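Local coordinates for putative ABC-transporter ATP-binding protein (Alicyclobacillus acidocaldarius, PDB 1Z47) that probably binds and hydrolyses ATP as the ATPase subunit of a putative sulfate ABC transporter, at residues G259-A264 with V280-R285; V289-A294 with C315-K320; F201-H204 with E208-E211; T55-L60 with R215-H220. All coordinates share one frame; numbering follows the deposited sequence.

Interaction 1 of 4, residues G259-A264 with V280-R285; sequences GRIEVA and VAVVVR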
loop_
_atom_site.group_PDB
_atom_site.type_symbol
_atom_site.label_atom_id
_atom_site.label_comp_id
_atom_site.label_asym_id
_atom_site.label_seq_id
_atom_site.Cartn_x
_atom_site.Cartn_y
_atom_site.Cartn_z
ATOM N N GLY B 259 31.334 25.347 -0.420
ATOM C CA GLY B 259 30.204 25.368 0.503
ATOM C C GLY B 259 28.811 25.084 -0.071
ATOM O O GLY B 259 27.807 25.507 0.496
ATOM N N ARG B 260 28.742 24.365 -1.182
ATOM C CA ARG B 260 27.463 24.067 -1.817
ATOM C C ARG B 260 27.498 22.793 -2.651
ATOM O O ARG B 260 28.577 22.238 -2.905
ATOM C CB ARG B 260 27.071 25.243 -2.733
ATOM C CG ARG B 260 28.019 25.469 -3.902
ATOM C CD ARG B 260 27.864 26.872 -4.528
ATOM N NE ARG B 260 28.687 27.009 -5.736
ATOM C CZ ARG B 260 29.731 27.827 -5.849
ATOM N NH1 ARG B 260 30.083 28.604 -4.833
ATOM N NH2 ARG B 260 30.451 27.836 -6.965
ATOM N N ILE B 261 26.317 22.306 -3.039
ATOM C CA ILE B 261 26.247 21.172 -3.933
ATOM C C ILE B 261 25.393 21.629 -5.111
ATOM O O ILE B 261 24.590 22.556 -4.977
ATOM C CB ILE B 261 25.627 19.920 -3.274
ATOM C CG1 ILE B 261 24.250 20.248 -2.679
ATOM C CG2 ILE B 261 26.586 19.382 -2.219
ATOM C CD1 ILE B 261 23.472 18.995 -2.226
ATOM N N GLU B 262 25.581 20.999 -6.259
ATOM C CA GLU B 262 24.839 21.364 -7.463
ATOM C C GLU B 262 23.690 20.398 -7.733
ATOM O O GLU B 262 23.917 19.223 -8.018
ATOM C CB GLU B 262 25.776 21.389 -8.670
ATOM C CG GLU B 262 27.259 21.212 -8.311
ATOM C CD GLU B 262 27.657 19.750 -8.026
ATOM O OE1 GLU B 262 27.181 19.163 -7.023
ATOM O OE2 GLU B 262 28.455 19.194 -8.821
ATOM N N VAL B 263 22.468 20.911 -7.659
ATOM C CA VAL B 263 21.280 20.104 -7.895
ATOM C C VAL B 263 20.421 20.770 -8.968
ATOM O O VAL B 263 19.862 21.848 -8.755
ATOM C CB VAL B 263 20.465 19.935 -6.577
ATOM C CG1 VAL B 263 19.308 19.009 -6.782
ATOM C CG2 VAL B 263 21.372 19.410 -5.469
ATOM N N ALA B 264 20.349 20.136 -10.134
ATOM C CA ALA B 264 19.546 20.637 -11.253
ATOM C C ALA B 264 19.813 22.101 -11.620
ATOM O O ALA B 264 18.881 22.910 -11.698
ATOM C CB ALA B 264 18.057 20.448 -10.936
ATOM N N VAL B 280 27.599 14.145 0.632
ATOM C CA VAL B 280 26.327 14.244 1.371
ATOM C C VAL B 280 25.262 13.601 0.507
ATOM O O VAL B 280 25.460 13.403 -0.711
ATOM C CB VAL B 280 25.853 15.718 1.583
ATOM C CG1 VAL B 280 26.823 16.487 2.433
ATOM C CG2 VAL B 280 25.706 16.407 0.228
ATOM N N ALA B 281 24.134 13.281 1.142
ATOM C CA ALA B 281 22.986 12.737 0.435
ATOM C C ALA B 281 22.022 13.915 0.351
ATOM O O ALA B 281 21.742 14.561 1.353
ATOM C CB ALA B 281 22.319 11.581 1.239
ATOM N N VAL B 282 21.552 14.214 -0.842
ATOM C CA VAL B 282 20.573 15.277 -0.991
ATOM C C VAL B 282 19.247 14.504 -1.072
ATOM O O VAL B 282 19.141 13.529 -1.826
ATOM C CB VAL B 282 20.762 16.054 -2.296
ATOM C CG1 VAL B 282 19.994 17.368 -2.235
ATOM C CG2 VAL B 282 22.218 16.269 -2.542
ATOM N N VAL B 283 18.264 14.918 -0.283
ATOM C CA VAL B 283 16.953 14.262 -0.302
ATOM C C VAL B 283 15.907 15.275 -0.779
ATOM O O VAL B 283 15.733 16.328 -0.173
ATOM C CB VAL B 283 16.598 13.721 1.104
ATOM C CG1 VAL B 283 15.248 12.989 1.082
ATOM C CG2 VAL B 283 17.670 12.745 1.549
ATOM N N VAL B 284 15.232 14.960 -1.876
ATOM C CA VAL B 284 14.221 15.860 -2.428
ATOM C C VAL B 284 12.950 15.078 -2.720
ATOM O O VAL B 284 12.969 14.112 -3.486
ATOM C CB VAL B 284 14.738 16.539 -3.749
ATOM C CG1 VAL B 284 13.666 17.466 -4.339
ATOM C CG2 VAL B 284 16.055 17.296 -3.469
ATOM N N ARG B 285 11.846 15.487 -2.093
ATOM C CA ARG B 285 10.575 14.804 -2.306
ATOM C C ARG B 285 9.994 15.099 -3.682
ATOM O O ARG B 285 10.080 16.216 -4.166
ATOM C CB ARG B 285 9.605 15.158 -1.170
ATOM C CG ARG B 285 10.129 14.668 0.192
ATOM C CD ARG B 285 9.035 14.580 1.244
ATOM N NE ARG B 285 9.551 14.400 2.588
ATOM C CZ ARG B 285 9.919 13.238 3.106
ATOM N NH1 ARG B 285 9.831 12.129 2.387
ATOM N NH2 ARG B 285 10.356 13.188 4.352
#

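Interaction 2 of 4, residues V289-A294 with C315-K320; sequences VELQPA and CWIRTK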
loop_
_atom_site.group_PDB
_atom_site.type_symbol
_atom_site.label_atom_id
_atom_site.label_comp_id
_atom_site.label_asym_id
_atom_site.label_seq_id
_atom_site.Cartn_x
_atom_site.Cartn_y
_atom_site.Cartn_z
ATOM N N VAL B 289 9.580 19.377 -6.594
ATOM C CA VAL B 289 10.338 19.677 -7.796
ATOM C C VAL B 289 9.360 20.161 -8.873
ATOM O O VAL B 289 8.349 19.505 -9.130
ATOM C CB VAL B 289 11.073 18.421 -8.293
ATOM C CG1 VAL B 289 11.882 18.744 -9.540
ATOM C CG2 VAL B 289 11.981 17.875 -7.169
ATOM N N GLU B 290 9.656 21.305 -9.493
ATOM C CA GLU B 290 8.783 21.862 -10.531
ATOM C C GLU B 290 9.400 21.764 -11.918
ATOM O O GLU B 290 10.594 22.002 -12.095
ATOM C CB GLU B 290 8.465 23.313 -10.196
ATOM C CG GLU B 290 8.216 23.521 -8.715
ATOM C CD GLU B 290 7.772 24.934 -8.380
ATOM O OE1 GLU B 290 6.571 25.245 -8.547
ATOM O OE2 GLU B 290 8.628 25.737 -7.954
ATOM N N LEU B 291 8.584 21.412 -12.907
ATOM C CA LEU B 291 9.064 21.271 -14.271
ATOM C C LEU B 291 8.549 22.365 -15.198
ATOM O O LEU B 291 7.392 22.779 -15.116
ATOM C CB LEU B 291 8.667 19.904 -14.812
ATOM C CG LEU B 291 8.955 18.777 -13.816
ATOM C CD1 LEU B 291 8.538 17.458 -14.419
ATOM C CD2 LEU B 291 10.427 18.774 -13.453
ATOM N N GLN B 292 9.426 22.820 -16.083
ATOM C CA GLN B 292 9.101 23.864 -17.037
ATOM C C GLN B 292 9.771 23.454 -18.326
ATOM O O GLN B 292 10.921 23.018 -18.313
ATOM C CB GLN B 292 9.636 25.199 -16.525
ATOM C CG GLN B 292 9.090 25.515 -15.137
ATOM C CD GLN B 292 9.631 26.800 -14.540
ATOM O OE1 GLN B 292 9.496 27.877 -15.124
ATOM N NE2 GLN B 292 10.237 26.696 -13.357
ATOM N N PRO B 293 9.055 23.571 -19.460
ATOM C CA PRO B 293 9.582 23.197 -20.779
ATOM C C PRO B 293 10.955 23.800 -21.063
ATOM O O PRO B 293 11.340 24.801 -20.454
ATOM C CB PRO B 293 8.505 23.711 -21.741
ATOM C CG PRO B 293 7.250 23.661 -20.904
ATOM C CD PRO B 293 7.733 24.210 -19.591
ATOM N N ALA B 294 11.691 23.182 -21.982
ATOM C CA ALA B 294 13.019 23.661 -22.349
ATOM C C ALA B 294 13.593 22.912 -23.545
ATOM O O ALA B 294 13.095 21.850 -23.938
ATOM C CB ALA B 294 13.971 23.541 -21.158
ATOM N N CYS B 315 5.627 11.904 -12.622
ATOM C CA CYS B 315 6.459 12.064 -13.795
ATOM C C CYS B 315 7.912 11.646 -13.538
ATOM O O CYS B 315 8.572 12.175 -12.644
ATOM C CB CYS B 315 6.403 13.521 -14.260
ATOM S SG CYS B 315 7.212 13.797 -15.860
ATOM N N TRP B 316 8.390 10.677 -14.310
ATOM C CA TRP B 316 9.771 10.227 -14.196
ATOM C C TRP B 316 10.605 10.884 -15.305
ATOM O O TRP B 316 10.228 10.853 -16.480
ATOM C CB TRP B 316 9.853 8.702 -14.315
ATOM C CG TRP B 316 9.324 8.004 -13.076
ATOM C CD1 TRP B 316 10.021 7.706 -11.934
ATOM C CD2 TRP B 316 7.967 7.614 -12.831
ATOM N NE1 TRP B 316 9.177 7.158 -10.989
ATOM C CE2 TRP B 316 7.910 7.092 -11.515
ATOM C CE3 TRP B 316 6.789 7.664 -13.592
ATOM C CZ2 TRP B 316 6.718 6.617 -10.945
ATOM C CZ3 TRP B 316 5.600 7.192 -13.024
ATOM C CH2 TRP B 316 5.580 6.677 -11.710
ATOM N N ILE B 317 11.722 11.483 -14.910
ATOM C CA ILE B 317 12.638 12.147 -15.850
ATOM C C ILE B 317 14.095 11.702 -15.636
ATOM O O ILE B 317 14.502 11.369 -14.515
ATOM C CB ILE B 317 12.572 13.675 -15.692
ATOM C CG1 ILE B 317 12.942 14.054 -14.262
ATOM C CG2 ILE B 317 11.159 14.174 -16.054
ATOM C CD1 ILE B 317 13.014 15.539 -13.987
ATOM N N ARG B 318 14.869 11.692 -16.722
ATOM C CA ARG B 318 16.282 11.292 -16.680
ATOM C C ARG B 318 17.158 12.489 -16.983
ATOM O O ARG B 318 17.055 13.081 -18.057
ATOM C CB ARG B 318 16.573 10.224 -17.725
ATOM C CG ARG B 318 18.030 9.739 -17.738
ATOM C CD ARG B 318 18.297 8.917 -18.989
ATOM N NE ARG B 318 17.200 7.986 -19.232
ATOM C CZ ARG B 318 16.990 6.878 -18.526
ATOM N NH1 ARG B 318 15.955 6.095 -18.805
ATOM N NH2 ARG B 318 17.833 6.539 -17.556
ATOM N N THR B 319 18.007 12.847 -16.034
ATOM C CA THR B 319 18.917 13.971 -16.209
ATOM C C THR B 319 20.011 13.625 -17.204
ATOM O O THR B 319 20.139 12.482 -17.649
ATOM C CB THR B 319 19.608 14.329 -14.906
ATOM O OG1 THR B 319 20.484 13.258 -14.521
ATOM C CG2 THR B 319 18.596 14.547 -13.843
ATOM N N LYS B 320 20.807 14.629 -17.541
ATOM C CA LYS B 320 21.926 14.463 -18.465
ATOM C C LYS B 320 22.898 13.419 -17.901
ATOM O O LYS B 320 23.423 12.581 -18.637
ATOM C CB LYS B 320 22.642 15.806 -18.642
ATOM C CG LYS B 320 23.301 16.332 -17.359
ATOM C CD LYS B 320 22.278 16.554 -16.248
ATOM C CE LYS B 320 22.943 16.717 -14.893
ATOM N NZ LYS B 320 21.944 17.117 -13.865
#

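Interaction 3 of 4, residues F201-H204 with E208-E211; sequences FVTH and EALE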
loop_
_atom_site.group_PDB
_atom_site.type_symbol
_atom_site.label_atom_id
_atom_site.label_comp_id
_atom_site.label_asym_id
_atom_site.label_seq_id
_atom_site.Cartn_x
_atom_site.Cartn_y
_atom_site.Cartn_z
ATOM N N PHE B 201 1.290 -1.010 17.258
ATOM C CA PHE B 201 1.135 -1.914 16.120
ATOM C C PHE B 201 2.437 -1.941 15.329
ATOM O O PHE B 201 3.219 -0.998 15.374
ATOM C CB PHE B 201 -0.047 -1.480 15.240
ATOM C CG PHE B 201 0.137 -0.151 14.563
ATOM C CD1 PHE B 201 0.631 -0.076 13.254
ATOM C CD2 PHE B 201 -0.223 1.030 15.215
ATOM C CE1 PHE B 201 0.751 1.155 12.615
ATOM C CE2 PHE B 201 -0.109 2.264 14.598
ATOM C CZ PHE B 201 0.380 2.337 13.286
ATOM N N VAL B 202 2.664 -3.043 14.633
ATOM C CA VAL B 202 3.878 -3.240 13.845
ATOM C C VAL B 202 3.560 -2.978 12.381
ATOM O O VAL B 202 2.478 -3.333 11.906
ATOM C CB VAL B 202 4.382 -4.698 14.025
ATOM C CG1 VAL B 202 5.336 -5.088 12.897
ATOM C CG2 VAL B 202 5.084 -4.837 15.406
ATOM N N THR B 203 4.490 -2.353 11.664
ATOM C CA THR B 203 4.254 -2.080 10.249
ATOM C C THR B 203 5.523 -1.732 9.458
ATOM O O THR B 203 6.465 -1.135 9.981
ATOM C CB THR B 203 3.216 -0.940 10.076
ATOM O OG1 THR B 203 2.898 -0.786 8.691
ATOM C CG2 THR B 203 3.754 0.359 10.604
ATOM N N HIS B 204 5.550 -2.127 8.191
ATOM C CA HIS B 204 6.681 -1.799 7.336
ATOM C C HIS B 204 6.213 -0.802 6.271
ATOM O O HIS B 204 6.951 -0.473 5.330
ATOM C CB HIS B 204 7.261 -3.074 6.697
ATOM C CG HIS B 204 6.247 -3.908 5.966
ATOM N ND1 HIS B 204 5.639 -3.493 4.802
ATOM C CD2 HIS B 204 5.747 -5.142 6.230
ATOM C CE1 HIS B 204 4.808 -4.431 4.378
ATOM N NE2 HIS B 204 4.857 -5.443 5.228
ATOM N N GLU B 208 0.843 3.830 6.286
ATOM C CA GLU B 208 -0.052 3.348 7.336
ATOM C C GLU B 208 0.308 3.998 8.676
ATOM O O GLU B 208 -0.571 4.378 9.456
ATOM C CB GLU B 208 0.045 1.830 7.476
ATOM C CG GLU B 208 -0.762 1.286 8.637
ATOM C CD GLU B 208 -0.644 -0.226 8.815
ATOM O OE1 GLU B 208 0.427 -0.801 8.513
ATOM O OE2 GLU B 208 -1.631 -0.840 9.282
ATOM N N ALA B 209 1.605 4.118 8.941
ATOM C CA ALA B 209 2.050 4.723 10.193
ATOM C C ALA B 209 1.607 6.193 10.294
ATOM O O ALA B 209 1.090 6.619 11.317
ATOM C CB ALA B 209 3.572 4.602 10.323
ATOM N N LEU B 210 1.802 6.966 9.238
ATOM C CA LEU B 210 1.404 8.377 9.267
ATOM C C LEU B 210 -0.100 8.522 9.434
ATOM O O LEU B 210 -0.588 9.452 10.087
ATOM C CB LEU B 210 1.791 9.098 7.969
ATOM C CG LEU B 210 3.274 9.235 7.590
ATOM C CD1 LEU B 210 3.360 9.816 6.166
ATOM C CD2 LEU B 210 4.017 10.123 8.586
ATOM N N GLU B 211 -0.831 7.606 8.818
ATOM C CA GLU B 211 -2.277 7.653 8.853
ATOM C C GLU B 211 -2.951 7.410 10.192
ATOM O O GLU B 211 -3.908 8.113 10.544
ATOM C CB GLU B 211 -2.846 6.655 7.866
ATOM C CG GLU B 211 -4.331 6.463 8.058
ATOM C CD GLU B 211 -5.141 6.953 6.892
ATOM O OE1 GLU B 211 -4.717 7.910 6.201
ATOM O OE2 GLU B 211 -6.223 6.380 6.680
HETATM O O HOH W 1 0.626 -3.568 9.161
#

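Interaction 4 of 4, residues T55-L60 with R215-H220; sequences TTILRL and RVLVLH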
loop_
_atom_site.group_PDB
_atom_site.type_symbol
_atom_site.label_atom_id
_atom_site.label_comp_id
_atom_site.label_asym_id
_atom_site.label_seq_id
_atom_site.Cartn_x
_atom_site.Cartn_y
_atom_site.Cartn_z
ATOM N N THR B 55 9.237 -6.274 15.394
ATOM C CA THR B 55 8.399 -7.381 15.863
ATOM C C THR B 55 8.878 -7.881 17.233
ATOM O O THR B 55 8.063 -8.150 18.141
ATOM C CB THR B 55 8.390 -8.530 14.823
ATOM O OG1 THR B 55 7.842 -8.031 13.596
ATOM C CG2 THR B 55 7.527 -9.699 15.292
ATOM N N THR B 56 10.194 -7.974 17.390
ATOM C CA THR B 56 10.767 -8.417 18.661
ATOM C C THR B 56 10.289 -7.477 19.766
ATOM O O THR B 56 9.904 -7.938 20.839
ATOM C CB THR B 56 12.301 -8.419 18.595
ATOM O OG1 THR B 56 12.707 -9.254 17.499
ATOM C CG2 THR B 56 12.909 -8.971 19.918
ATOM N N ILE B 57 10.293 -6.167 19.495
ATOM C CA ILE B 57 9.834 -5.176 20.475
ATOM C C ILE B 57 8.362 -5.437 20.855
ATOM O O ILE B 57 8.012 -5.466 22.045
ATOM C CB ILE B 57 9.982 -3.732 19.929
ATOM C CG1 ILE B 57 11.478 -3.339 19.926
ATOM C CG2 ILE B 57 9.130 -2.756 20.754
ATOM C CD1 ILE B 57 11.755 -1.928 19.402
ATOM N N LEU B 58 7.497 -5.611 19.850
ATOM C CA LEU B 58 6.085 -5.895 20.118
ATOM C C LEU B 58 5.988 -7.146 21.009
ATOM O O LEU B 58 5.247 -7.152 22.001
ATOM C CB LEU B 58 5.318 -6.142 18.804
ATOM C CG LEU B 58 3.811 -6.036 18.997
ATOM C CD1 LEU B 58 3.400 -4.559 19.001
ATOM C CD2 LEU B 58 3.090 -6.839 17.894
ATOM N N ARG B 59 6.744 -8.192 20.666
ATOM C CA ARG B 59 6.746 -9.435 21.440
ATOM C C ARG B 59 7.343 -9.248 22.855
ATOM O O ARG B 59 6.951 -9.955 23.786
ATOM C CB ARG B 59 7.500 -10.533 20.685
ATOM C CG ARG B 59 6.813 -10.936 19.375
ATOM C CD ARG B 59 7.690 -11.842 18.534
ATOM N NE ARG B 59 8.047 -13.049 19.268
ATOM C CZ ARG B 59 7.172 -13.974 19.659
ATOM N NH1 ARG B 59 7.592 -15.040 20.334
ATOM N NH2 ARG B 59 5.882 -13.839 19.361
ATOM N N LEU B 60 8.270 -8.302 23.010
ATOM C CA LEU B 60 8.869 -8.020 24.327
ATOM C C LEU B 60 7.821 -7.361 25.227
ATOM O O LEU B 60 7.862 -7.517 26.446
ATOM C CB LEU B 60 10.062 -7.059 24.222
ATOM C CG LEU B 60 11.526 -7.512 24.261
ATOM C CD1 LEU B 60 11.708 -8.618 25.293
ATOM C CD2 LEU B 60 11.970 -7.981 22.911
ATOM N N ARG B 215 2.246 8.797 17.420
ATOM C CA ARG B 215 3.698 8.931 17.251
ATOM C C ARG B 215 4.264 7.648 16.643
ATOM O O ARG B 215 3.759 6.540 16.860
ATOM C CB ARG B 215 4.429 9.233 18.570
ATOM C CG ARG B 215 4.244 10.685 19.049
ATOM C CD ARG B 215 5.179 10.993 20.190
ATOM N NE ARG B 215 4.912 10.133 21.335
ATOM C CZ ARG B 215 5.773 9.904 22.312
ATOM N NH1 ARG B 215 6.980 10.474 22.279
ATOM N NH2 ARG B 215 5.424 9.123 23.325
ATOM N N VAL B 216 5.345 7.812 15.902
ATOM C CA VAL B 216 5.977 6.702 15.205
ATOM C C VAL B 216 7.375 6.424 15.726
ATOM O O VAL B 216 8.186 7.350 15.876
ATOM C CB VAL B 216 6.073 7.040 13.702
ATOM C CG1 VAL B 216 6.679 5.874 12.915
ATOM C CG2 VAL B 216 4.687 7.395 13.180
ATOM N N LEU B 217 7.640 5.152 16.010
ATOM C CA LEU B 217 8.942 4.713 16.452
ATOM C C LEU B 217 9.639 4.065 15.226
ATOM O O LEU B 217 9.321 2.941 14.832
ATOM C CB LEU B 217 8.806 3.690 17.578
ATOM C CG LEU B 217 10.139 3.364 18.243
ATOM C CD1 LEU B 217 10.510 4.517 19.169
ATOM C CD2 LEU B 217 10.044 2.081 19.030
ATOM N N VAL B 218 10.572 4.789 14.618
ATOM C CA VAL B 218 11.284 4.263 13.458
ATOM C C VAL B 218 12.464 3.397 13.915
ATOM O O VAL B 218 13.354 3.835 14.669
ATOM C CB VAL B 218 11.771 5.420 12.553
ATOM C CG1 VAL B 218 12.191 4.894 11.171
ATOM C CG2 VAL B 218 10.683 6.460 12.428
ATOM N N LEU B 219 12.452 2.144 13.474
ATOM C CA LEU B 219 13.481 1.198 13.822
ATOM C C LEU B 219 14.371 0.894 12.623
ATOM O O LEU B 219 13.916 0.846 11.475
ATOM C CB LEU B 219 12.851 -0.109 14.311
ATOM C CG LEU B 219 12.232 -0.095 15.709
ATOM C CD1 LEU B 219 13.325 0.139 16.756
ATOM C CD2 LEU B 219 11.180 0.996 15.777
ATOM N N HIS B 220 15.641 0.678 12.908
ATOM C CA HIS B 220 16.603 0.341 11.864
ATOM C C HIS B 220 17.760 -0.417 12.510
ATOM O O HIS B 220 18.405 0.070 13.443
ATOM C CB HIS B 220 17.112 1.610 11.187
ATOM C CG HIS B 220 18.002 1.357 10.009
ATOM N ND1 HIS B 220 19.261 1.910 9.895
ATOM C CD2 HIS B 220 17.796 0.654 8.872
ATOM C CE1 HIS B 220 19.790 1.562 8.735
ATOM N NE2 HIS B 220 18.921 0.800 8.093
#

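Interaction 1 of 4, residues G259-A264 with V280-R285
Ile-261 and Val-263 point from the hairpin of strands 260-262 and 267-269, and the residue just beyond its first strand, into the face of strand 279-284 and meet Val-280 and Val-282 there, in a contact made wholly of aliphatic side chains. The branches of Ile-261 divide the work. Its CG2, lying beside the backbone N, passes obliquely across Val-280 and comes 4.0 Å from CG2 of that residue. Its CG1 sits between the backbone N and the carbonyl carbon (chi1 54°), and the extended end aims CD1 tip to tip at Val-282, but the modelled approach to CG2 is too close to be sound, so the exact placing of CD1 is doubtful. Val-263 adds a second end-on meeting, its CG2 lying 4.1 Å from CG1 of Val-282, so that Val-282 faces both residues.

The backbone hydrogen bonds stay within each sheet. Ile-261 pairs with Leu-268 of the hairpin, whereas Val-282 pairs with Trp-252 of strand 250-255. Leu-268 and Ile-352 extend the same apolar layer. Two sheets facing each other through branched side chains in this way are consistent with a small beta sandwich, here in the C-terminal part of the chain that is assigned to the CysA regulatory domain of the OB clan.

Interaction 2 of 4, residues V289-A294 with C315-K320
Cys-315, whose backbone is hydrogen-bonded to Val-327 of strand 324-330, turns its side chain inward so that the sulfur faces Leu-291. The setting is a five-stranded antiparallel sheet of the C-terminal region, consistent with the OB-like domains of this transporter family. Strands 289-293 and 312-319 are not neighbours in it: 342-347 and 301-308 lie between them. That side chains from the two nevertheless touch is consistent with a strongly curled sheet whose members close round a shared apolar interior. With SG anti to the backbone N (chi1 -172°), the sulfur comes within 4.2 Å of CD1 of Leu-291, a van der Waals contact.

Alternation along strand 312-319 decides who takes part. Cys-315 and Ile-317 face the interior, where Ile-317 also packs on Val-303 and Met-345, and Leu-291 on Trp-337. Trp-316, between them, points away and packs against Glu-211 of the second subunit, so one strand serves the domain interior on one side and the dimer on the other. Leu-291 uses both methyls. While CD1 turns to the sulfur, the side chains of Leu-291 and Ile-317 slide past each other in opposite directions, leaving CD2 of Leu-291 4.2 Å from CD1 of Ile-317.

Interaction 3 of 4, residues F201-H204 with E208-E211
Glu-208 and Thr-203 join a helix to the strand just before it, across the turn that in ABC ATPases forms the H-loop; His-204, probably the switch histidine of that loop, hydrogen-bonds Thr-178 of the second subunit. The glutamate side chain can be followed from its base. CB of Glu-208 stands 4.1 Å from OG1 of Thr-203. CG, anti to the backbone N (chi1 175°), lies obliquely to the ring of Phe-201, 4.3 Å from CE1. The chain stays extended beyond it, bringing CD alongside the threonine and its oxygen OE1 into a very short hydrogen bond of 2.5 Å donated by OG1 of Thr-203. The same OE1 accepts a second hydrogen bond, from a water whose oxygen is 2.8 Å away, and that water donates weakly to the carbonyl of Val-202. Arg-181 forms at most a long, weak ion pair with OE1. OG1 of Thr-203 is itself gripped twice, since the amide of Asp-205 also bonds to it.

With an alanine here, the Thr-203 hydroxyl would probably lose its acceptor, though not its bond from the Asp-205 amide, and the water would lose one of its two protein partners.

Apolar packing completes the junction. The ring edge of Phe-201 meets the next helix residue, its CZ 4.2 Å from CA of Ala-209, and CG2 of Thr-203 lies 4.3 Å from CB of Ala-209.

Interaction 4 of 4, residues T55-L60 with R215-H220
No flat group enters the meeting of Ile-57 with Leu-217 and Leu-219; the one aromatic ring of these two segments, that of His-220, is stacked on Phe-241 instead. What remains is a contact of methyl groups, and Ile-57 carries all of its helix side. CG1 of this residue lies beside the backbone N, and the chain beyond it is fully extended (chi2 180°), so that CD1 projects furthest toward the strand. There it reaches Leu-219 tip to tip, with CD1 of Ile-57 at 3.7 Å from CD1 of Leu-219. A looser touch runs to Leu-217, the preceding residue on the same face of the strand, where the same CD1 is 4.4 Å from CD2 of Leu-217.

The helix is the one that follows the probable P-loop (Walker A) of this ATPase: Lys-54 and Thr-55 of that pattern stand at its start, and strand 215-220 lies beside strand 43-47 in the mixed sheet that the helix packs on. Ile-57 also packs on Leu-46 of strand 43-47, which Leu-217 touches as well, so its side chain covers two adjacent strands. Leu-219 reaches Ser-52 in the loop leading to the helix. Leu-217 has further apolar neighbours in strand 223-228, where its side chain meets Val-224 and Phe-227.

How the interactions relate
The four contacts fall into two pairs. Interactions 3 and 4 belong to the ATPase core, their centres about 11 Å apart on one mixed sheet, and they touch where CG2 of Val-202 lies 3.6 Å from CB of Leu-58. Helix 54-62 comes first, then both segments of interaction 3, then strand 215-220. Interactions 1 and 2 follow in series in the C-terminal region, their centres about 16 Å apart, on consecutive strands 279-284 and 289-293, and touch through Val-284 and Val-289. Centres across the pairs are about 29 to 38 Å apart without touching, although Arg-285 ties interaction 1 to Tyr-234 and Ile-246 of the ATPase part. Across the dimer, interactions 2 and 3 do meet.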